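Local structure of OBody AM3L15 (Pyrobaculum aerophilum, 4GN5) at residues A[81-86]-A[93-98]. The protein is an OBody, a binding protein on an OB-fold scaffold of a nucleic acid binding domain, and probably recognises the partner protein that shares its assembly. Numbering follows the deposited sequence.
Sequences IVEAGW and GVEIFP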
# COMPACT_ATOMS: atom_id res chain seq x y z
N ILE A 81 12.26 -13.06 2.46
CA ILE A 81 11.98 -14.10 1.47
C ILE A 81 11.43 -13.55 0.16
O ILE A 81 10.54 -12.76 0.18
CB ILE A 81 10.94 -15.13 2.00
CG1 ILE A 81 11.36 -15.80 3.31
CG2 ILE A 81 10.61 -16.10 0.94
CD1 ILE A 81 12.58 -16.50 3.25
N VAL A 82 11.93 -14.02 -0.97
CA VAL A 82 11.42 -13.50 -2.25
C VAL A 82 10.08 -14.14 -2.59
O VAL A 82 9.92 -15.35 -2.52
CB VAL A 82 12.46 -13.72 -3.41
CG1 VAL A 82 11.92 -13.29 -4.76
CG2 VAL A 82 13.81 -12.96 -3.11
N GLU A 83 9.13 -13.32 -3.01
CA GLU A 83 7.85 -13.86 -3.49
C GLU A 83 7.66 -13.41 -4.94
O GLU A 83 7.78 -12.25 -5.25
CB GLU A 83 6.71 -13.42 -2.58
CG GLU A 83 5.29 -13.63 -3.19
CD GLU A 83 4.96 -15.12 -3.29
OE1 GLU A 83 5.33 -15.86 -2.32
OE2 GLU A 83 4.41 -15.55 -4.33
N ALA A 84 7.39 -14.33 -5.85
CA ALA A 84 7.22 -13.90 -7.22
C ALA A 84 6.07 -14.66 -7.89
O ALA A 84 5.92 -14.66 -9.09
CB ALA A 84 8.56 -14.06 -7.99
N GLY A 85 5.22 -15.27 -7.06
CA GLY A 85 4.03 -15.93 -7.58
C GLY A 85 3.05 -14.95 -8.24
O GLY A 85 2.74 -13.87 -7.70
N TRP A 86 2.55 -15.34 -9.39
CA TRP A 86 1.52 -14.58 -10.07
C TRP A 86 0.38 -14.30 -9.05
O TRP A 86 -0.08 -15.23 -8.39
CB TRP A 86 1.08 -15.40 -11.29
CG TRP A 86 0.56 -14.51 -12.25
CD1 TRP A 86 1.29 -13.73 -13.20
CD2 TRP A 86 -0.76 -14.09 -12.31
NE1 TRP A 86 0.41 -12.90 -13.86
CE2 TRP A 86 -0.85 -13.12 -13.34
CE3 TRP A 86 -1.92 -14.47 -11.64
CZ2 TRP A 86 -2.04 -12.55 -13.69
CZ3 TRP A 86 -3.04 -13.96 -12.00
CH2 TRP A 86 -3.13 -13.01 -13.01
N GLY A 93 7.08 -7.65 -10.30
CA GLY A 93 7.94 -8.79 -10.69
C GLY A 93 8.45 -9.61 -9.48
O GLY A 93 8.45 -10.87 -9.46
N VAL A 94 8.85 -8.89 -8.44
CA VAL A 94 9.27 -9.47 -7.20
C VAL A 94 8.68 -8.67 -6.03
O VAL A 94 8.34 -7.44 -6.18
CB VAL A 94 10.85 -9.56 -7.09
CG1 VAL A 94 11.45 -10.61 -8.10
CG2 VAL A 94 11.55 -8.16 -7.31
N GLU A 95 8.65 -9.31 -4.87
CA GLU A 95 8.33 -8.69 -3.58
C GLU A 95 9.26 -9.39 -2.59
O GLU A 95 9.60 -10.56 -2.78
CB GLU A 95 6.86 -9.02 -3.16
CG GLU A 95 5.83 -8.62 -4.26
CD GLU A 95 4.36 -8.88 -3.86
OE1 GLU A 95 3.47 -8.26 -4.45
OE2 GLU A 95 4.11 -9.73 -3.00
N ILE A 96 9.67 -8.68 -1.54
CA ILE A 96 10.46 -9.27 -0.46
C ILE A 96 9.60 -9.13 0.80
O ILE A 96 9.16 -8.01 1.14
CB ILE A 96 11.87 -8.60 -0.26
CG1 ILE A 96 12.80 -8.92 -1.46
CG2 ILE A 96 12.48 -9.08 1.07
CD1 ILE A 96 14.09 -8.10 -1.59
N PHE A 97 9.33 -10.26 1.44
CA PHE A 97 8.73 -10.28 2.76
C PHE A 97 9.79 -10.42 3.86
O PHE A 97 10.42 -11.48 4.00
CB PHE A 97 7.57 -11.33 2.84
CG PHE A 97 6.36 -10.93 2.06
CD1 PHE A 97 5.34 -10.18 2.66
CD2 PHE A 97 6.25 -11.22 0.71
CE1 PHE A 97 4.25 -9.78 1.97
CE2 PHE A 97 5.13 -10.82 -0.01
CZ PHE A 97 4.11 -10.10 0.61
N PRO A 98 10.01 -9.32 4.63
CA PRO A 98 11.12 -9.28 5.55
C PRO A 98 10.92 -10.10 6.83
O PRO A 98 9.80 -10.20 7.36
CB PRO A 98 11.23 -7.80 5.90
CG PRO A 98 9.82 -7.32 5.88
CD PRO A 98 9.18 -8.10 4.72
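Ile81 pairs with Phe97 and Glu83 with Glu95 in an antiparallel beta hairpin, and four backbone hydrogen bonds join the arms. Ile81 N gives one to Phe97 O at 2.9 Å, and Phe97 N returns one to Ile81 O. Glu83 N reaches Glu95 O at 2.8 Å and is nearly straight, 174° at the hydrogen. The return bond, Glu95 N to Glu83 O, is longer at 3.1 Å and more bent. Val82 and Ile96 form the non-hydrogen-bonded pair between them.

On the face of Glu83, Glu95 and Phe97, Glu83 CB meets the edge of the Phe97 ring, 4.0 Å from CE2. Glu83 CG lies anti to the backbone N (chi1 165°) and passes 4.1 Å from Glu95 OE2. A bend at chi2 then turns the carboxylate toward the following loop, where Glu83 OE2 accepts the Gly85 N-H from above the carboxylate plane. With an alanine here, Gly85 N would probably lose this acceptor. Glu95 lies alongside Glu83, pointing the same way, and its OE1 meets a basic side chain of another protein chain in a salt bridge.

On the other face Val82 CG2 lies 4.5 Å from Ile96 CG1.

The hairpin belongs to the OB-fold domain. Strand 75-83 also pairs with strand 20-24, whose Val21 touches Val82 and Ile96. Strand 50-55 flanks the other arm: Pro51 and Tyr53 bond to the Ile96 backbone, and Tyr53 and Glu55 pack against Phe97.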